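Local coordinates for K Homology domain-containing protein (Pyrococcus horikoshii, PDB 2E3U) that probably binds RNA through its KH domains and is regarded as a Dim2p-type factor in pre-ribosomal RNA processing, at residues Val38-Asp43 and Asp95-Ile100; Val47-Lys52 and Ile67-Glu72. All coordinates share one frame; numbering follows the deposited sequence.

How the contacts relate
Both contacts belong to the first KH domain of the chain and share helix 42-49 and the three-stranded sheet 35-39, 75-80, 65-69, but they lie at different depths. Contact 1 is buried, sets the end of an edge strand and the loop after it against helix 87-101, and is wholly aliphatic along its side chains. Contact 2 lies nearer the surface, joins the end of helix 42-49 to the other edge strand, and passes from isoleucine and leucine to a serine, beside a turn braced within its own segment. The two meet directly: Ile40 CD1 lies 3.8 Å from Leu48 CD2, and Ile100 packs on Val47 and Leu48, making one continuous hydrophobic layer.

Contact 1 of 2, residues Val38-Asp43 and Asp95-Ile100; sequences VKIPKD and DIVLAI
Val38, near the end of strand 35-39, reaches across to Val97 and Leu98, neighbours on helix 87-101. From its root outward, its side chain is engaged at every carbon. Val38 CB itself lies 3.8 Å from Leu98 CD2. Val38 CG1 meets the same leucine methyl and also approaches Leu98 CG, at 4.0 Å, so it lies along the CG-CD2 bond of the leucine. With chi1 at -60°, CG1 is anti to the carbonyl carbon, which leaves CG2 between the backbone N and the carbonyl carbon. From there Val38 CG2 touches Val97 CG1 at 3.7 Å and still lies near Leu98 CD2. One short side chain thus spans two consecutive residues of the helix. With an alanine here, Val97 CG1 would probably lose its valine neighbour and Leu98 CD2 would be left with CB alone from this residue.

Ile40 continues the contact two residues on, just past the strand. Its branch methyl does the touching: Ile40 CG2 packs 3.8 Å from Val97 CG1, with the two side chains roughly at right angles. Ile40 CG2 also lies 3.6 Å from Val97 O, so it covers backbone as well as side chain. Val97 CG1 is thereby shared by Val38 and Ile40, a position it gains by lying anti to its own backbone N (chi1 174°).

The arrangement is that of a type I KH domain, in which the last helix packs over one face of the three-stranded sheet. The central strand 75-80 carries the same layer further: its Val76 touches both Val38 and Val97 and, through its backbone, is hydrogen-bonded to Val38. Leu48 of helix 42-49 closes over Val97, while helix 106-109 packs against Ile96, Ala99 and Ile100 of helix 87-101.

Contact 2 of 2, residues Val47-Lys52 and Ile67-Glu72; sequences VLIGKK and ITIDSE
Ile69 of strand 65-69 sends its CD1 tip to the last turn of helix 42-49. Ile69 CD1 presses on Leu48 CD2 at 3.5 Å, closer than usual for two methyl carbons, and meets Ile49 CG1 at 3.6 Å. The extended isoleucine chain (chi2 170°) carries this tip to both residues, while Leu48 is further enclosed by Val76 and Ile59.

Toward solvent the fit is looser. Ile49 CD1 has a polar neighbour, Ser71 OG, 3.7 Å away, in van der Waals contact alone. The exposed turn beyond the strand is braced locally: the backbone N of Glu72 donates to Asp70 OD2 (3.2 Å), forming an Asx turn, with the donor on the anti side of the carboxylate and 20° out of its plane.

Gly50, with positive phi, ends the helix and begins the GxxG loop, which includes Lys51 and Lys52. In type I KH domains the RNA groove runs between the first two helices with this loop, here helices 42-49 and 54-63, and the second strand, here 65-69, with the variable loop. The aliphatic contact is consistent with a hydrophobic groove floor, and the two lysines with a loop that meets the RNA backbone.

Contact 1 of 2, residues Val38-Asp43 and Asp95-Ile100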
# COMPACT_ATOMS: atom_id res chain seq x y z
N VAL A 38 -12.37 6.71 4.81
CA VAL A 38 -11.41 6.99 3.71
C VAL A 38 -12.07 7.11 2.34
O VAL A 38 -13.26 6.94 2.21
CB VAL A 38 -10.20 5.97 3.65
CG1 VAL A 38 -9.40 5.99 4.95
CG2 VAL A 38 -10.65 4.56 3.30
N LYS A 39 -11.27 7.39 1.32
CA LYS A 39 -11.78 7.44 -0.04
C LYS A 39 -10.74 6.79 -0.91
O LYS A 39 -9.57 7.16 -0.84
CB LYS A 39 -11.99 8.91 -0.45
CG LYS A 39 -12.91 9.15 -1.64
CD LYS A 39 -13.78 10.39 -1.40
CE LYS A 39 -14.62 10.75 -2.62
NZ LYS A 39 -15.20 12.15 -2.59
N ILE A 40 -11.16 5.80 -1.72
CA ILE A 40 -10.30 5.10 -2.68
C ILE A 40 -10.80 5.41 -4.10
O ILE A 40 -11.94 5.85 -4.25
CB ILE A 40 -10.21 3.55 -2.39
CG1 ILE A 40 -11.54 2.82 -2.75
CG2 ILE A 40 -9.78 3.30 -0.94
CD1 ILE A 40 -11.37 1.25 -2.84
N PRO A 41 -9.95 5.23 -5.13
CA PRO A 41 -10.40 5.51 -6.51
C PRO A 41 -11.54 4.61 -6.91
O PRO A 41 -11.57 3.45 -6.50
CB PRO A 41 -9.17 5.16 -7.38
CG PRO A 41 -8.02 5.04 -6.47
CD PRO A 41 -8.54 4.78 -5.08
N LYS A 42 -12.45 5.14 -7.73
CA LYS A 42 -13.54 4.33 -8.31
C LYS A 42 -13.01 3.09 -9.05
O LYS A 42 -13.59 1.99 -9.00
CB LYS A 42 -14.40 5.19 -9.24
CG LYS A 42 -15.56 5.95 -8.55
CD LYS A 42 -15.12 7.26 -7.88
CE LYS A 42 -15.08 8.46 -8.85
NZ LYS A 42 -16.42 8.89 -9.39
N ASP A 43 -11.90 3.30 -9.74
CA ASP A 43 -11.05 2.24 -10.28
C ASP A 43 -10.86 1.00 -9.35
O ASP A 43 -10.80 -0.16 -9.80
CB ASP A 43 -9.67 2.87 -10.61
CG ASP A 43 -9.00 2.22 -11.79
OD1 ASP A 43 -8.02 1.46 -11.57
OD2 ASP A 43 -9.44 2.47 -12.95
N ASP A 95 -6.07 0.68 6.70
CA ASP A 95 -4.84 0.68 5.96
C ASP A 95 -4.86 -0.37 4.85
O ASP A 95 -4.31 -0.14 3.79
CB ASP A 95 -3.66 0.47 6.91
CG ASP A 95 -3.40 1.68 7.78
OD1 ASP A 95 -4.00 2.77 7.57
OD2 ASP A 95 -2.56 1.56 8.69
N ILE A 96 -5.51 -1.49 5.08
CA ILE A 96 -5.70 -2.50 4.04
C ILE A 96 -6.55 -1.97 2.90
O ILE A 96 -6.19 -2.14 1.73
CB ILE A 96 -6.36 -3.79 4.62
CG1 ILE A 96 -5.37 -4.51 5.52
CG2 ILE A 96 -6.88 -4.71 3.48
CD1 ILE A 96 -6.05 -5.58 6.42
N VAL A 97 -7.69 -1.36 3.25
CA VAL A 97 -8.51 -0.59 2.30
C VAL A 97 -7.71 0.44 1.49
O VAL A 97 -7.82 0.49 0.23
CB VAL A 97 -9.66 0.16 3.03
CG1 VAL A 97 -10.42 1.08 2.08
CG2 VAL A 97 -10.60 -0.86 3.69
N LEU A 98 -6.97 1.29 2.20
CA LEU A 98 -6.06 2.27 1.56
C LEU A 98 -4.99 1.65 0.65
O LEU A 98 -4.70 2.19 -0.41
CB LEU A 98 -5.33 3.13 2.61
CG LEU A 98 -6.18 4.14 3.36
CD1 LEU A 98 -5.29 4.75 4.43
CD2 LEU A 98 -6.69 5.22 2.33
N ALA A 99 -4.39 0.53 1.11
CA ALA A 99 -3.39 -0.21 0.34
C ALA A 99 -3.99 -0.78 -0.98
O ALA A 99 -3.40 -0.62 -2.04
CB ALA A 99 -2.80 -1.35 1.21
N ILE A 100 -5.15 -1.44 -0.89
CA ILE A 100 -5.91 -1.85 -2.08
C ILE A 100 -6.23 -0.65 -3.01
O ILE A 100 -6.02 -0.70 -4.21
CB ILE A 100 -7.22 -2.61 -1.67
CG1 ILE A 100 -6.84 -3.87 -0.87
CG2 ILE A 100 -8.09 -2.98 -2.93
CD1 ILE A 100 -8.06 -4.57 -0.19

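Contact 2 of 2, residues Val47-Lys52 and Ile67-Glu72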
# COMPACT_ATOMS: atom_id res chain seq x y z
N VAL A 47 -12.27 -4.17 -6.86
CA VAL A 47 -11.27 -5.06 -6.21
C VAL A 47 -11.40 -5.14 -4.68
O VAL A 47 -11.20 -6.22 -4.08
CB VAL A 47 -9.80 -4.80 -6.70
CG1 VAL A 47 -9.35 -3.44 -6.36
CG2 VAL A 47 -8.83 -5.78 -6.09
N LEU A 48 -11.76 -4.02 -4.05
CA LEU A 48 -12.04 -4.03 -2.61
C LEU A 48 -13.25 -4.94 -2.27
O LEU A 48 -13.18 -5.69 -1.32
CB LEU A 48 -12.26 -2.60 -2.06
CG LEU A 48 -12.70 -2.43 -0.59
CD1 LEU A 48 -11.59 -2.86 0.34
CD2 LEU A 48 -13.07 -1.00 -0.28
N ILE A 49 -14.31 -4.89 -3.09
CA ILE A 49 -15.51 -5.71 -2.88
C ILE A 49 -15.22 -7.15 -3.27
O ILE A 49 -15.46 -8.07 -2.48
CB ILE A 49 -16.75 -5.16 -3.66
CG1 ILE A 49 -17.16 -3.79 -3.12
CG2 ILE A 49 -17.96 -6.12 -3.57
CD1 ILE A 49 -18.29 -3.08 -3.91
N GLY A 50 -14.70 -7.34 -4.49
CA GLY A 50 -14.37 -8.66 -5.03
C GLY A 50 -15.57 -9.47 -5.50
O GLY A 50 -16.69 -8.96 -5.51
N LYS A 51 -15.31 -10.74 -5.85
CA LYS A 51 -16.34 -11.72 -6.25
C LYS A 51 -17.45 -11.91 -5.20
O LYS A 51 -17.23 -12.50 -4.14
CB LYS A 51 -15.67 -13.08 -6.60
CG LYS A 51 -16.65 -14.25 -6.77
CD LYS A 51 -15.95 -15.58 -7.11
CE LYS A 51 -16.97 -16.70 -7.15
NZ LYS A 51 -16.36 -18.06 -7.17
N LYS A 52 -18.64 -11.40 -5.54
CA LYS A 52 -19.81 -11.32 -4.64
C LYS A 52 -19.45 -10.97 -3.18
O LYS A 52 -19.80 -11.68 -2.23
CB LYS A 52 -20.68 -12.58 -4.73
CG LYS A 52 -22.18 -12.32 -4.50
CD LYS A 52 -22.88 -11.78 -5.76
CE LYS A 52 -24.36 -11.48 -5.51
NZ LYS A 52 -25.24 -12.64 -5.84
N ILE A 67 -16.97 -2.98 7.20
CA ILE A 67 -16.60 -2.08 6.11
C ILE A 67 -17.84 -1.69 5.33
O ILE A 67 -18.63 -2.55 4.92
CB ILE A 67 -15.49 -2.77 5.24
CG1 ILE A 67 -14.22 -2.88 6.12
CG2 ILE A 67 -15.26 -2.02 3.93
CD1 ILE A 67 -13.27 -3.93 5.72
N THR A 68 -18.06 -0.39 5.16
CA THR A 68 -19.21 0.07 4.41
C THR A 68 -18.70 0.83 3.21
O THR A 68 -17.92 1.76 3.37
CB THR A 68 -20.14 0.97 5.26
OG1 THR A 68 -20.51 0.28 6.46
CG2 THR A 68 -21.42 1.34 4.46
N ILE A 69 -19.12 0.43 2.01
CA ILE A 69 -18.60 1.06 0.80
C ILE A 69 -19.69 1.85 0.05
O ILE A 69 -20.79 1.35 -0.17
CB ILE A 69 -17.95 0.04 -0.13
CG1 ILE A 69 -16.92 -0.80 0.64
CG2 ILE A 69 -17.29 0.76 -1.36
CD1 ILE A 69 -16.39 -1.97 -0.13
N ASP A 70 -19.37 3.08 -0.33
CA ASP A 70 -20.20 3.78 -1.32
C ASP A 70 -19.59 3.49 -2.72
O ASP A 70 -18.48 3.92 -3.01
CB ASP A 70 -20.16 5.27 -1.01
CG ASP A 70 -21.26 6.05 -1.67
OD1 ASP A 70 -21.74 7.00 -1.00
OD2 ASP A 70 -21.64 5.76 -2.83
N SER A 71 -20.32 2.76 -3.55
CA SER A 71 -19.84 2.37 -4.88
C SER A 71 -19.81 3.52 -5.89
O SER A 71 -19.15 3.44 -6.92
CB SER A 71 -20.68 1.21 -5.45
OG SER A 71 -20.22 -0.04 -4.95
N GLU A 72 -20.54 4.60 -5.59
CA GLU A 72 -20.58 5.75 -6.47
C GLU A 72 -19.45 6.75 -6.21
O GLU A 72 -19.02 7.46 -7.12
CB GLU A 72 -21.93 6.45 -6.39
CG GLU A 72 -23.03 5.83 -7.26
CD GLU A 72 -24.20 6.78 -7.52
OE1 GLU A 72 -24.00 8.02 -7.44
OE2 GLU A 72 -25.32 6.29 -7.81